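Local coordinates for protein minor fimbrium subunit Mfa5 (Porphyromonas gingivalis ATCC 33277, PDB 6TO1) that serves as an accessory, tip-associated subunit of the minor (Mfa1, type V) fimbriae, which mediate biofilm formation and adhesion to host cells and other oral bacteria, at residues V124-V129 with D398-T403; D227-L232 with G355-T360; G169-L174 with F187-A192; F156-L161 with F193-I198. One frame throughout, in Å; residues are numbered along the deposited sequence. Where two conformers were deposited one is given.

Interaction 1 of 4, residues V124-V129 with D398-T403; sequences VPVDVV and DNIAQT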
loop_
_atom_site.group_PDB
_atom_site.type_symbol
_atom_site.label_atom_id
_atom_site.label_comp_id
_atom_site.label_asym_id
_atom_site.label_seq_id
_atom_site.Cartn_x
_atom_site.Cartn_y
_atom_site.Cartn_z
ATOM N N VAL A 124 7.343 -0.708 -6.961
ATOM C CA VAL A 124 7.931 -2.031 -7.174
ATOM C C VAL A 124 9.277 -1.844 -7.875
ATOM O O VAL A 124 9.300 -1.249 -8.950
ATOM C CB VAL A 124 6.982 -2.915 -7.991
ATOM C CG1 VAL A 124 7.641 -4.259 -8.313
ATOM C CG2 VAL A 124 5.661 -3.125 -7.252
ATOM N N PRO A 125 10.400 -2.313 -7.326
ATOM C CA PRO A 125 11.688 -2.108 -8.021
ATOM C C PRO A 125 11.714 -2.751 -9.402
ATOM O O PRO A 125 11.229 -3.869 -9.613
ATOM C CB PRO A 125 12.720 -2.748 -7.082
ATOM C CG PRO A 125 12.068 -2.599 -5.699
ATOM C CD PRO A 125 10.600 -2.880 -5.974
ATOM N N VAL A 126 12.266 -2.016 -10.351
ATOM C CA VAL A 126 12.279 -2.446 -11.744
ATOM C C VAL A 126 13.618 -2.038 -12.331
ATOM O O VAL A 126 14.066 -0.900 -12.146
ATOM C CB VAL A 126 11.113 -1.844 -12.548
ATOM C CG1 VAL A 126 11.001 -0.323 -12.300
ATOM C CG2 VAL A 126 11.247 -2.147 -14.045
ATOM N N ASP A 127 14.278 -2.979 -12.991
ATOM C CA ASP A 127 15.527 -2.722 -13.684
ATOM C C ASP A 127 15.291 -2.914 -15.176
ATOM O O ASP A 127 14.576 -3.835 -15.582
ATOM C CB ASP A 127 16.649 -3.658 -13.210
ATOM C CG ASP A 127 17.288 -3.200 -11.912
ATOM O OD1 ASP A 127 17.227 -1.993 -11.594
ATOM O OD2 ASP A 127 17.862 -4.066 -11.210
ATOM N N VAL A 128 15.893 -2.037 -15.974
ATOM C CA VAL A 128 15.710 -1.987 -17.425
ATOM C C VAL A 128 17.078 -1.981 -18.074
ATOM O O VAL A 128 17.962 -1.230 -17.644
ATOM C CB VAL A 128 14.932 -0.726 -17.857
ATOM C CG1 VAL A 128 14.777 -0.667 -19.366
ATOM C CG2 VAL A 128 13.602 -0.653 -17.128
ATOM N N VAL A 129 17.257 -2.800 -19.105
ATOM C CA VAL A 129 18.439 -2.719 -19.950
ATOM C C VAL A 129 17.985 -2.318 -21.339
ATOM O O VAL A 129 17.229 -3.052 -21.990
ATOM C CB VAL A 129 19.236 -4.035 -20.036
ATOM C CG1 VAL A 129 20.516 -3.759 -20.866
ATOM C CG2 VAL A 129 19.566 -4.577 -18.673
ATOM N N ASP A 398 5.225 4.633 -20.494
ATOM C CA ASP A 398 4.683 5.724 -19.687
ATOM C C ASP A 398 4.804 5.438 -18.193
ATOM O O ASP A 398 5.118 6.341 -17.407
ATOM C CB ASP A 398 3.217 5.969 -20.051
ATOM C CG ASP A 398 3.041 7.009 -21.140
ATOM O OD1 ASP A 398 4.023 7.713 -21.471
ATOM O OD2 ASP A 398 1.909 7.120 -21.668
ATOM N N ASN A 399 4.530 4.202 -17.772
ATOM C CA ASN A 399 4.592 3.838 -16.352
ATOM C C ASN A 399 5.332 2.512 -16.230
ATOM O O ASN A 399 4.723 1.456 -16.047
ATOM C CB ASN A 399 3.204 3.757 -15.742
ATOM C CG ASN A 399 2.530 5.098 -15.677
ATOM O OD1 ASN A 399 1.730 5.440 -16.547
ATOM N ND2 ASN A 399 2.859 5.882 -14.654
ATOM N N ILE A 400 6.658 2.568 -16.339
ATOM C CA ILE A 400 7.417 1.334 -16.238
ATOM C C ILE A 400 7.389 0.811 -14.814
ATOM O O ILE A 400 7.513 -0.398 -14.586
ATOM C CB ILE A 400 8.855 1.541 -16.736
ATOM C CG1 ILE A 400 9.497 0.177 -17.018
ATOM C CG2 ILE A 400 9.685 2.307 -15.746
ATOM C CD1 ILE A 400 8.879 -0.532 -18.250
ATOM N N ALA A 401 7.220 1.697 -13.839
ATOM C CA ALA A 401 7.257 1.324 -12.440
ATOM C C ALA A 401 5.832 1.163 -11.937
ATOM O O ALA A 401 5.017 2.078 -12.065
ATOM C CB ALA A 401 7.984 2.373 -11.598
ATOM N N GLN A 402 5.537 -0.015 -11.410
ATOM C CA GLN A 402 4.266 -0.281 -10.763
ATOM C C GLN A 402 4.262 0.285 -9.349
ATOM O O GLN A 402 5.291 0.356 -8.677
ATOM C CB GLN A 402 4.016 -1.790 -10.714
ATOM C CG GLN A 402 2.725 -2.184 -10.020
ATOM C CD GLN A 402 2.558 -3.688 -9.847
ATOM O OE1 GLN A 402 3.465 -4.486 -10.126
ATOM N NE2 GLN A 402 1.385 -4.078 -9.392
ATOM N N THR A 403 3.080 0.663 -8.889
ATOM C CA THR A 403 2.846 0.926 -7.479
ATOM C C THR A 403 1.756 -0.022 -7.002
ATOM O O THR A 403 0.813 -0.328 -7.749
ATOM C CB THR A 403 2.440 2.373 -7.222
ATOM O OG1 THR A 403 1.265 2.662 -7.970
ATOM C CG2 THR A 403 3.560 3.316 -7.634
HETATM O O HOH W 1 7.664 -1.875 -11.308
#
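Val124, Val126 and Val128 meet Ile400, Ala401 and Gln402 where strand 126-133 of the von Willebrand factor A domain, a central strand of its mixed sheet, receives the irregular chain that follows helix 390-395. Val126 and Val128 alternate with Asp127 along the strand, and Val124, just ahead, has its CB turned the same way as theirs, toward this chain. The CB of Asp127 points away, and its carboxylate makes a salt bridge with Arg171.

The polar part lies at the Val124 end. Val124 N donates to Gln402 O over 2.9 Å in a nearly straight bond (173° at the hydrogen), although the donor is tilted 26° from the carbonyl plane. A water accepts from Gln402 N and lies 2.9 Å from Val124 O, to which it can donate, so both backbone polar groups of Val124 can be tied to Gln402.

The apolar part is built on Ile400 and Ala401. Ile400 has CG1 anti to its backbone N (chi1 -163°), and this carbon meets two valine methyls, Val126 CG2 and Val128 CG2, each 4.2 Å from Ile400 CG1. A beta-branched residue suits position 126 because two methyls leaving one CB serve two residues, CG2 meeting Ile400 and CG1 meeting Ala401. Ala401 is small enough to let its backbone come close: Val126 CG1 lies 4.1 Å from both Ala401 CA and Ala401 CB.

Interaction 2 of 4, residues D227-L232 with G355-T360; sequences DKHIIL and GYTIHT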
loop_
_atom_site.group_PDB
_atom_site.type_symbol
_atom_site.label_atom_id
_atom_site.label_comp_id
_atom_site.label_asym_id
_atom_site.label_seq_id
_atom_site.Cartn_x
_atom_site.Cartn_y
_atom_site.Cartn_z
ATOM N N ASP A 227 10.684 -6.483 -11.198
ATOM C CA ASP A 227 10.429 -6.437 -12.629
ATOM C C ASP A 227 11.742 -6.213 -13.358
ATOM O O ASP A 227 12.540 -5.362 -12.954
ATOM C CB ASP A 227 9.497 -5.304 -13.015
ATOM C CG ASP A 227 8.097 -5.487 -12.486
ATOM O OD1 ASP A 227 7.730 -6.625 -12.163
ATOM O OD2 ASP A 227 7.385 -4.474 -12.417
ATOM N N LYS A 228 11.924 -6.917 -14.471
ATOM C CA LYS A 228 13.166 -6.860 -15.236
ATOM C C LYS A 228 12.805 -6.794 -16.709
ATOM O O LYS A 228 12.149 -7.713 -17.234
ATOM C CB LYS A 228 14.051 -8.075 -14.931
ATOM C CG LYS A 228 14.543 -8.157 -13.504
ATOM C CD LYS A 228 15.287 -9.457 -13.218
ATOM C CE LYS A 228 15.522 -9.649 -11.719
ATOM N NZ LYS A 228 15.994 -11.028 -11.414
ATOM N N HIS A 229 13.203 -5.702 -17.364
ATOM C CA HIS A 229 12.865 -5.442 -18.755
ATOM C C HIS A 229 14.113 -5.262 -19.610
ATOM O O HIS A 229 15.074 -4.616 -19.191
ATOM C CB HIS A 229 12.032 -4.156 -18.920
ATOM C CG HIS A 229 10.745 -4.150 -18.164
ATOM N ND1 HIS A 229 9.534 -4.445 -18.756
ATOM C CD2 HIS A 229 10.473 -3.874 -16.869
ATOM C CE1 HIS A 229 8.566 -4.323 -17.864
ATOM N NE2 HIS A 229 9.114 -3.993 -16.706
ATOM N N ILE A 230 14.080 -5.822 -20.814
ATOM C CA ILE A 230 15.043 -5.521 -21.869
ATOM C C ILE A 230 14.287 -4.847 -22.997
ATOM O O ILE A 230 13.260 -5.364 -23.450
ATOM C CB ILE A 230 15.766 -6.781 -22.371
ATOM C CG1 ILE A 230 16.559 -7.387 -21.220
ATOM C CG2 ILE A 230 16.618 -6.468 -23.597
ATOM C CD1 ILE A 230 17.140 -8.787 -21.537
ATOM N N ILE A 231 14.785 -3.694 -23.439
ATOM C CA ILE A 231 14.207 -2.967 -24.566
ATOM C C ILE A 231 15.206 -2.991 -25.719
ATOM O O ILE A 231 16.275 -2.385 -25.625
ATOM C CB ILE A 231 13.862 -1.510 -24.192
ATOM C CG1 ILE A 231 12.868 -1.454 -23.041
ATOM C CG2 ILE A 231 13.357 -0.730 -25.432
ATOM C CD1 ILE A 231 12.837 -0.047 -22.338
ATOM N N LEU A 232 14.832 -3.621 -26.834
ATOM C CA LEU A 232 15.687 -3.701 -28.009
ATOM C C LEU A 232 15.179 -2.747 -29.072
ATOM O O LEU A 232 14.025 -2.830 -29.489
ATOM C CB LEU A 232 15.722 -5.132 -28.565
ATOM C CG LEU A 232 16.478 -5.380 -29.848
ATOM C CD1 LEU A 232 17.972 -5.133 -29.695
ATOM C CD2 LEU A 232 16.180 -6.828 -30.309
ATOM N N GLY A 355 12.817 -15.018 -16.741
ATOM C CA GLY A 355 11.785 -14.125 -16.267
ATOM C C GLY A 355 11.853 -12.689 -16.743
ATOM O O GLY A 355 11.170 -11.838 -16.166
ATOM N N TYR A 356 12.646 -12.376 -17.755
ATOM C CA TYR A 356 12.746 -11.000 -18.203
ATOM C C TYR A 356 11.668 -10.706 -19.245
ATOM O O TYR A 356 11.337 -11.560 -20.068
ATOM C CB TYR A 356 14.121 -10.706 -18.802
ATOM C CG TYR A 356 15.306 -11.127 -17.949
ATOM C CD1 TYR A 356 15.187 -11.274 -16.568
ATOM C CD2 TYR A 356 16.529 -11.394 -18.525
ATOM C CE1 TYR A 356 16.265 -11.659 -15.785
ATOM C CE2 TYR A 356 17.616 -11.774 -17.750
ATOM C CZ TYR A 356 17.464 -11.927 -16.379
ATOM O OH TYR A 356 18.513 -12.303 -15.593
ATOM N N THR A 357 11.137 -9.483 -19.215
ATOM C CA THR A 357 10.188 -9.001 -20.210
ATOM C C THR A 357 10.965 -8.351 -21.346
ATOM O O THR A 357 11.856 -7.535 -21.104
ATOM C CB THR A 357 9.222 -7.996 -19.577
ATOM O OG1 THR A 357 8.490 -8.654 -18.545
ATOM C CG2 THR A 357 8.256 -7.455 -20.596
ATOM N N ILE A 358 10.623 -8.707 -22.578
ATOM C CA ILE A 358 11.348 -8.215 -23.740
ATOM C C ILE A 358 10.426 -7.349 -24.572
ATOM O O ILE A 358 9.401 -7.830 -25.070
ATOM C CB ILE A 358 11.910 -9.349 -24.623
ATOM C CG1 ILE A 358 12.488 -10.439 -23.749
ATOM C CG2 ILE A 358 12.897 -8.763 -25.618
ATOM C CD1 ILE A 358 13.606 -10.018 -22.870
ATOM N N HIS A 359 10.848 -6.104 -24.796
ATOM C CA HIS A 359 10.201 -5.171 -25.701
ATOM C C HIS A 359 11.084 -4.954 -26.922
ATOM O O HIS A 359 12.305 -4.805 -26.789
ATOM C CB HIS A 359 9.986 -3.813 -25.041
ATOM C CG HIS A 359 9.430 -3.889 -23.662
ATOM N ND1 HIS A 359 8.105 -3.621 -23.387
ATOM C CD2 HIS A 359 10.012 -4.189 -22.478
ATOM C CE1 HIS A 359 7.898 -3.767 -22.090
ATOM N NE2 HIS A 359 9.040 -4.099 -21.515
ATOM N N THR A 360 10.485 -4.910 -28.100
ATOM C CA THR A 360 11.267 -4.619 -29.290
ATOM C C THR A 360 10.599 -3.478 -30.039
ATOM O O THR A 360 9.377 -3.368 -30.088
ATOM C CB THR A 360 11.423 -5.832 -30.225
ATOM O OG1 THR A 360 10.121 -6.306 -30.584
ATOM C CG2 THR A 360 12.188 -6.936 -29.547
HETATM O O HOH W 2 18.466 -11.491 -12.803
HETATM O O HOH W 3 10.125 -9.233 -15.396
#
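Strands 227-232 and 357-360 run parallel, their axes 4.7 Å apart at the closest and 17° from aligned, joined by four nearly straight backbone bonds in which Lys228 O and Ile230 O accept from Thr357 N and His359 N, while Thr357 O and His359 O accept from Ile230 N and Leu232 N. On the face that carries His229, Thr357, Ile231 and His359, the two imidazoles meet rim to rim. His229 ND1 and His359 NE2 are 2.8 Å apart in a hydrogen bond whose donor is not settled; His229 ND1 lies in the plane of the His359 ring, and the ring planes differ by 29°. A neutral pair would suit this bond, one nitrogen giving and the other accepting. On the face of Ile230, Leu232, Ile358 and Thr360, Ile230 CB packs on Ile358 CD1 at 3.9 Å, both side chains pointing the same way. At the strand start, the extended Lys228 lays CD 3.5 Å from Tyr356 CE1, and a water joins Lys228 NZ to Tyr356 OH. Beyond the pair, strand 126-133 flanks 227-234 on its other edge, helices 209-220 and 340-353 cover the face of Ile230 and Ile358 through Met220 and Ala351, and Phe397 and Ile400 pack against the face of His229 and His359.

Interaction 3 of 4, residues G169-L174 with F187-A192; sequences GVRIAL and FTKDTA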
loop_
_atom_site.group_PDB
_atom_site.type_symbol
_atom_site.label_atom_id
_atom_site.label_comp_id
_atom_site.label_asym_id
_atom_site.label_seq_id
_atom_site.Cartn_x
_atom_site.Cartn_y
_atom_site.Cartn_z
ATOM N N GLY A 169 12.904 3.404 -7.309
ATOM C CA GLY A 169 12.611 2.078 -7.794
ATOM C C GLY A 169 13.186 1.695 -9.140
ATOM O O GLY A 169 13.284 0.496 -9.418
ATOM N N VAL A 170 13.563 2.656 -9.980
ATOM C CA VAL A 170 13.892 2.401 -11.381
ATOM C C VAL A 170 15.393 2.563 -11.570
ATOM O O VAL A 170 15.960 3.544 -11.097
ATOM C CB VAL A 170 13.147 3.369 -12.319
ATOM C CG1 VAL A 170 13.552 3.105 -13.803
ATOM C CG2 VAL A 170 11.655 3.272 -12.128
ATOM N N ARG A 171 16.038 1.608 -12.274
ATOM C CA ARG A 171 17.382 1.812 -12.796
ATOM C C ARG A 171 17.432 1.415 -14.275
ATOM O O ARG A 171 16.675 0.551 -14.726
ATOM C CB ARG A 171 18.459 1.001 -12.040
ATOM C CG ARG A 171 18.574 1.317 -10.552
ATOM C CD ARG A 171 19.699 0.521 -9.899
ATOM N NE ARG A 171 19.580 -0.915 -10.149
ATOM C CZ ARG A 171 20.556 -1.785 -9.906
ATOM N NH1 ARG A 171 21.702 -1.365 -9.394
ATOM N NH2 ARG A 171 20.399 -3.065 -10.181
ATOM N N ILE A 172 18.341 2.036 -15.019
ATOM C CA ILE A 172 18.499 1.771 -16.445
ATOM C C ILE A 172 19.967 1.501 -16.730
ATOM O O ILE A 172 20.835 2.261 -16.297
ATOM C CB ILE A 172 18.001 2.938 -17.315
ATOM C CG1 ILE A 172 16.520 3.233 -17.110
ATOM C CG2 ILE A 172 18.189 2.596 -18.805
ATOM C CD1 ILE A 172 16.037 4.476 -17.862
ATOM N N ALA A 173 20.242 0.424 -17.459
ATOM C CA ALA A 173 21.543 0.126 -18.034
ATOM C C ALA A 173 21.445 0.244 -19.557
ATOM O O ALA A 173 20.348 0.243 -20.138
ATOM C CB ALA A 173 22.018 -1.273 -17.641
ATOM N N LEU A 174 22.607 0.379 -20.196
ATOM C CA LEU A 174 22.637 0.718 -21.608
ATOM C C LEU A 174 23.690 -0.079 -22.357
ATOM O O LEU A 174 24.865 -0.091 -21.976
ATOM C CB LEU A 174 22.880 2.224 -21.786
ATOM C CG LEU A 174 22.881 2.722 -23.227
ATOM C CD1 LEU A 174 21.504 2.547 -23.883
ATOM C CD2 LEU A 174 23.356 4.191 -23.265
ATOM N N PHE A 187 23.757 -0.409 -14.491
ATOM C CA PHE A 187 22.522 0.140 -13.943
ATOM C C PHE A 187 22.765 1.488 -13.262
ATOM O O PHE A 187 23.675 1.627 -12.437
ATOM C CB PHE A 187 21.936 -0.853 -12.963
ATOM C CG PHE A 187 21.310 -2.052 -13.607
ATOM C CD1 PHE A 187 20.276 -1.917 -14.502
ATOM C CD2 PHE A 187 21.765 -3.327 -13.288
ATOM C CE1 PHE A 187 19.682 -3.033 -15.078
ATOM C CE2 PHE A 187 21.180 -4.444 -13.853
ATOM C CZ PHE A 187 20.141 -4.298 -14.739
ATOM N N THR A 188 21.946 2.478 -13.605
ATOM C CA THR A 188 22.124 3.811 -13.039
ATOM C C THR A 188 20.812 4.575 -13.085
ATOM O O THR A 188 19.866 4.189 -13.776
ATOM C CB THR A 188 23.243 4.574 -13.772
ATOM O OG1 THR A 188 23.476 5.844 -13.165
ATOM C CG2 THR A 188 22.898 4.837 -15.221
ATOM N N LYS A 189 20.754 5.651 -12.298
ATOM C CA LYS A 189 19.665 6.624 -12.377
ATOM C C LYS A 189 20.143 7.957 -12.958
ATOM O O LYS A 189 19.364 8.920 -13.026
ATOM C CB LYS A 189 19.024 6.854 -11.007
ATOM C CG LYS A 189 18.388 5.645 -10.357
ATOM C CD LYS A 189 18.031 5.913 -8.888
ATOM C CE LYS A 189 17.730 4.652 -8.123
ATOM N NZ LYS A 189 16.382 4.082 -8.415
ATOM N N ASP A 190 21.382 8.009 -13.441
ATOM C CA ASP A 190 22.003 9.227 -13.959
ATOM C C ASP A 190 21.561 9.478 -15.398
ATOM O O ASP A 190 22.224 9.071 -16.359
ATOM C CB ASP A 190 23.520 9.106 -13.833
ATOM C CG ASP A 190 24.260 10.385 -14.197
ATOM O OD1 ASP A 190 23.666 11.273 -14.833
ATOM O OD2 ASP A 190 25.462 10.470 -13.881
ATOM N N THR A 191 20.456 10.217 -15.537
ATOM C CA THR A 191 19.863 10.457 -16.849
ATOM C C THR A 191 20.811 11.216 -17.767
ATOM O O THR A 191 20.869 10.937 -18.966
ATOM C CB THR A 191 18.544 11.212 -16.716
ATOM O OG1 THR A 191 18.773 12.483 -16.084
ATOM C CG2 THR A 191 17.567 10.419 -15.894
ATOM N N ALA A 192 21.594 12.161 -17.233
ATOM C CA ALA A 192 22.490 12.916 -18.108
ATOM C C ALA A 192 23.598 12.031 -18.676
ATOM O O ALA A 192 23.999 12.187 -19.834
ATOM C CB ALA A 192 23.110 14.092 -17.350
HETATM O O HOH W 4 14.992 3.723 -5.433
#
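The guanidinium of Arg171 lies against the start of the Phe187 side chain: the guanidinium and ring planes are 20° apart, yet it is the CB of Phe187 and not the ring centre that sits over the middle of the guanidinium, 3.4 Å above its plane. The ring itself is displaced to one end, where Phe187 CD2 comes 3.4 Å from Arg171 NH2. A bend at chi3 (-53°) folds the arginine over the phenylalanine, and Arg171 NH2 also makes a salt bridge to Asp127, which would hold the flat group in this position. On its other flank Phe187 CD1 touches Ala173 CB at 3.6 Å, a spot where a small side chain leaves room for the ring.

The backbones form an antiparallel hydrogen-bonded pair at Ile172 and Thr188. Ile172 N gives Thr188 O a straight bond, whereas the return bond from Thr188 N to Ile172 O is bent to 141°. This belongs to the edge of the von Willebrand factor A sheet, where the chain leaving strand 181-186, the hairpin partner of 170-177, turns a corner at Phe187 and runs on into helix 191-199.

That exit is shaped by Thr188, whose OG1 accepts from Asp190 N in an ST turn, and by Asp190, the N-cap, whose OD1 accepts from Phe193 N. Lys189 instead reaches toward the start of strand 170-177: its chain bends at chi4 and brings NZ within 2.8 Å of Val170 O, approaching from above the carbonyl plane, and the same ammonium is also hydrogen-bonded to Thr167 O.

Interaction 4 of 4, residues F156-L161 with F193-I198; sequences FVKKML and FLCQKI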
loop_
_atom_site.group_PDB
_atom_site.type_symbol
_atom_site.label_atom_id
_atom_site.label_comp_id
_atom_site.label_asym_id
_atom_site.label_seq_id
_atom_site.Cartn_x
_atom_site.Cartn_y
_atom_site.Cartn_z
ATOM N N PHE A 156 12.881 7.984 -23.753
ATOM C CA PHE A 156 12.552 6.853 -22.891
ATOM C C PHE A 156 13.278 6.957 -21.549
ATOM O O PHE A 156 12.694 6.706 -20.488
ATOM C CB PHE A 156 12.929 5.522 -23.573
ATOM C CG PHE A 156 12.225 5.263 -24.877
ATOM C CD1 PHE A 156 11.000 5.846 -25.159
ATOM C CD2 PHE A 156 12.785 4.414 -25.814
ATOM C CE1 PHE A 156 10.360 5.590 -26.359
ATOM C CE2 PHE A 156 12.145 4.154 -27.020
ATOM C CZ PHE A 156 10.940 4.750 -27.299
ATOM N N VAL A 157 14.576 7.280 -21.585
ATOM C CA VAL A 157 15.330 7.432 -20.341
ATOM C C VAL A 157 14.653 8.453 -19.436
ATOM O O VAL A 157 14.413 8.200 -18.252
ATOM C CB VAL A 157 16.787 7.823 -20.639
ATOM C CG1 VAL A 157 17.470 8.316 -19.389
ATOM C CG2 VAL A 157 17.534 6.620 -21.254
ATOM N N LYS A 158 14.331 9.614 -19.984
ATOM C CA LYS A 158 13.746 10.678 -19.175
ATOM C C LYS A 158 12.355 10.332 -18.676
ATOM O O LYS A 158 11.980 10.741 -17.578
ATOM C CB LYS A 158 13.706 11.960 -19.994
ATOM C CG LYS A 158 15.087 12.473 -20.352
ATOM C CD LYS A 158 14.986 13.669 -21.284
ATOM C CE LYS A 158 16.348 14.150 -21.743
ATOM N NZ LYS A 158 16.218 15.127 -22.867
ATOM N N LYS A 159 11.579 9.588 -19.465
ATOM C CA LYS A 159 10.260 9.154 -19.035
ATOM C C LYS A 159 10.334 8.142 -17.901
ATOM O O LYS A 159 9.522 8.180 -16.967
ATOM C CB LYS A 159 9.518 8.582 -20.249
ATOM C CG LYS A 159 8.048 8.412 -20.062
ATOM C CD LYS A 159 7.443 7.798 -21.309
ATOM C CE LYS A 159 7.026 8.855 -22.314
ATOM N NZ LYS A 159 6.345 8.203 -23.476
ATOM N N MET A 160 11.303 7.236 -17.939
ATOM C CA MET A 160 11.406 6.228 -16.889
ATOM C C MET A 160 12.154 6.736 -15.669
ATOM O O MET A 160 11.983 6.175 -14.589
ATOM C CB MET A 160 12.038 4.970 -17.493
ATOM C CG MET A 160 11.095 4.277 -18.506
ATOM S SD MET A 160 11.901 2.648 -19.030
ATOM C CE MET A 160 12.967 2.895 -19.909
ATOM N N LEU A 161 12.960 7.781 -15.807
ATOM C CA LEU A 161 13.682 8.366 -14.681
ATOM C C LEU A 161 13.281 9.831 -14.535
ATOM O O LEU A 161 14.111 10.735 -14.668
ATOM C CB LEU A 161 15.183 8.224 -14.882
ATOM C CG LEU A 161 15.768 6.817 -14.796
ATOM C CD1 LEU A 161 17.217 6.809 -15.309
ATOM C CD2 LEU A 161 15.684 6.282 -13.384
ATOM N N PHE A 193 24.132 11.129 -17.859
ATOM C CA PHE A 193 25.125 10.177 -18.322
ATOM C C PHE A 193 24.534 9.269 -19.400
ATOM O O PHE A 193 25.134 9.068 -20.454
ATOM C CB PHE A 193 25.634 9.354 -17.133
ATOM C CG PHE A 193 26.726 8.394 -17.482
ATOM C CD1 PHE A 193 28.037 8.811 -17.588
ATOM C CD2 PHE A 193 26.428 7.063 -17.745
ATOM C CE1 PHE A 193 29.029 7.921 -17.939
ATOM C CE2 PHE A 193 27.407 6.176 -18.097
ATOM C CZ PHE A 193 28.717 6.591 -18.183
ATOM N N LEU A 194 23.364 8.696 -19.136
ATOM C CA LEU A 194 22.755 7.797 -20.108
ATOM C C LEU A 194 22.488 8.514 -21.425
ATOM O O LEU A 194 22.782 7.986 -22.504
ATOM C CB LEU A 194 21.456 7.234 -19.523
ATOM C CG LEU A 194 21.570 6.198 -18.391
ATOM C CD1 LEU A 194 20.196 6.052 -17.728
ATOM C CD2 LEU A 194 22.097 4.870 -18.902
ATOM N N CYS A 195 21.965 9.740 -21.361
ATOM C CA CYS A 195 21.600 10.428 -22.592
ATOM C C CYS A 195 22.829 10.823 -23.383
ATOM O O CYS A 195 22.796 10.823 -24.617
ATOM C CB CYS A 195 20.730 11.644 -22.283
ATOM S SG CYS A 195 19.042 11.199 -21.760
ATOM N N GLN A 196 23.927 11.129 -22.698
ATOM C CA GLN A 196 25.172 11.439 -23.380
ATOM C C GLN A 196 25.686 10.227 -24.146
ATOM O O GLN A 196 26.152 10.354 -25.282
ATOM C CB GLN A 196 26.187 11.939 -22.350
ATOM C CG GLN A 196 27.386 12.623 -22.942
ATOM C CD GLN A 196 28.360 11.626 -23.523
ATOM O OE1 GLN A 196 28.739 10.661 -22.857
ATOM N NE2 GLN A 196 28.757 11.837 -24.778
ATOM N N LYS A 197 25.581 9.035 -23.555
ATOM C CA LYS A 197 26.026 7.843 -24.265
ATOM C C LYS A 197 25.149 7.558 -25.478
ATOM O O LYS A 197 25.645 7.117 -26.521
ATOM C CB LYS A 197 26.041 6.651 -23.317
ATOM C CG LYS A 197 27.033 6.774 -22.181
ATOM C CD LYS A 197 28.446 6.772 -22.702
ATOM C CE LYS A 197 29.457 6.764 -21.558
ATOM N NZ LYS A 197 30.846 6.826 -22.086
ATOM N N ILE A 198 23.838 7.803 -25.359
ATOM C CA ILE A 198 22.935 7.592 -26.486
ATOM C C ILE A 198 23.252 8.564 -27.609
ATOM O O ILE A 198 23.243 8.196 -28.793
ATOM C CB ILE A 198 21.474 7.713 -26.016
ATOM C CG1 ILE A 198 21.149 6.617 -24.998
ATOM C CG2 ILE A 198 20.541 7.706 -27.200
ATOM C CD1 ILE A 198 19.788 6.760 -24.382
#
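Val157 stands at the middle of this helix pair, its two methyls splitting the work. With CG1 anti to the backbone N (chi1 166°), the valine presents that methyl to Leu194 CD1 at 3.9 Å and to Cys195 SG at 4.1 Å. Its CG2 faces the next turn of the partner helix, where Ile198 CD1 comes tip to tip with it at 3.9 Å. A beta-branched residue fits because two methyls diverging from one CB can engage successive turns at once.

Leu161 and Leu194 meet differently, crossing at about a right angle. The ends of the two side chains touch, Leu161 CD1 to Leu194 CD1, so Leu194 CD1 is shared between Val157 and Leu161. Cys195 is compact and weakly polar, and its short side chain brings the sulfur directly against Val157 CG1. At the solvent side Lys158, extended beyond CG, runs past it with CE 4.0 Å from Cys195 SG; its aliphatic part adds apolar cover while the residue itself stays exposed.

The contact is wholly side chain to side chain. The axes of segments 156-160 and 193-198 lie 10.3 Å apart and run nearly antiparallel, at 166°, a separation bridged by medium-sized apolar groups.

Leu161, the first residue to leave helix 143-160, also rests on Val170 and Ile172 of strand 170-177, and Ile198 rests on Leu174 of the same strand, so the two helices lie side by side on one face of the von Willebrand factor A sheet, with Leu194 reaching Ser185 of strand 181-186.

Interactions 1, 2 and 3 reach the same mixed sheet, that of the von Willebrand factor A fold, and interaction 4 joins two helices lying on it. Strand 126-133 lies between strands 170-177 and 227-234, so interaction 1 touches both interaction 2 and interaction 3, whose centres are each about 11 Å from its own; interactions 2 and 3, centres about 15 Å apart, do not touch. Interactions 3 and 4, centres about 7 Å apart, share helix 191-199. Along the chain, interaction 3 is nested in the loop closed by interaction 4, interaction 2 follows, and interaction 1 encloses them all. Residues 398-403, running on toward strand 408-417 of another sheet, thus pass beside the start of strand 126-133.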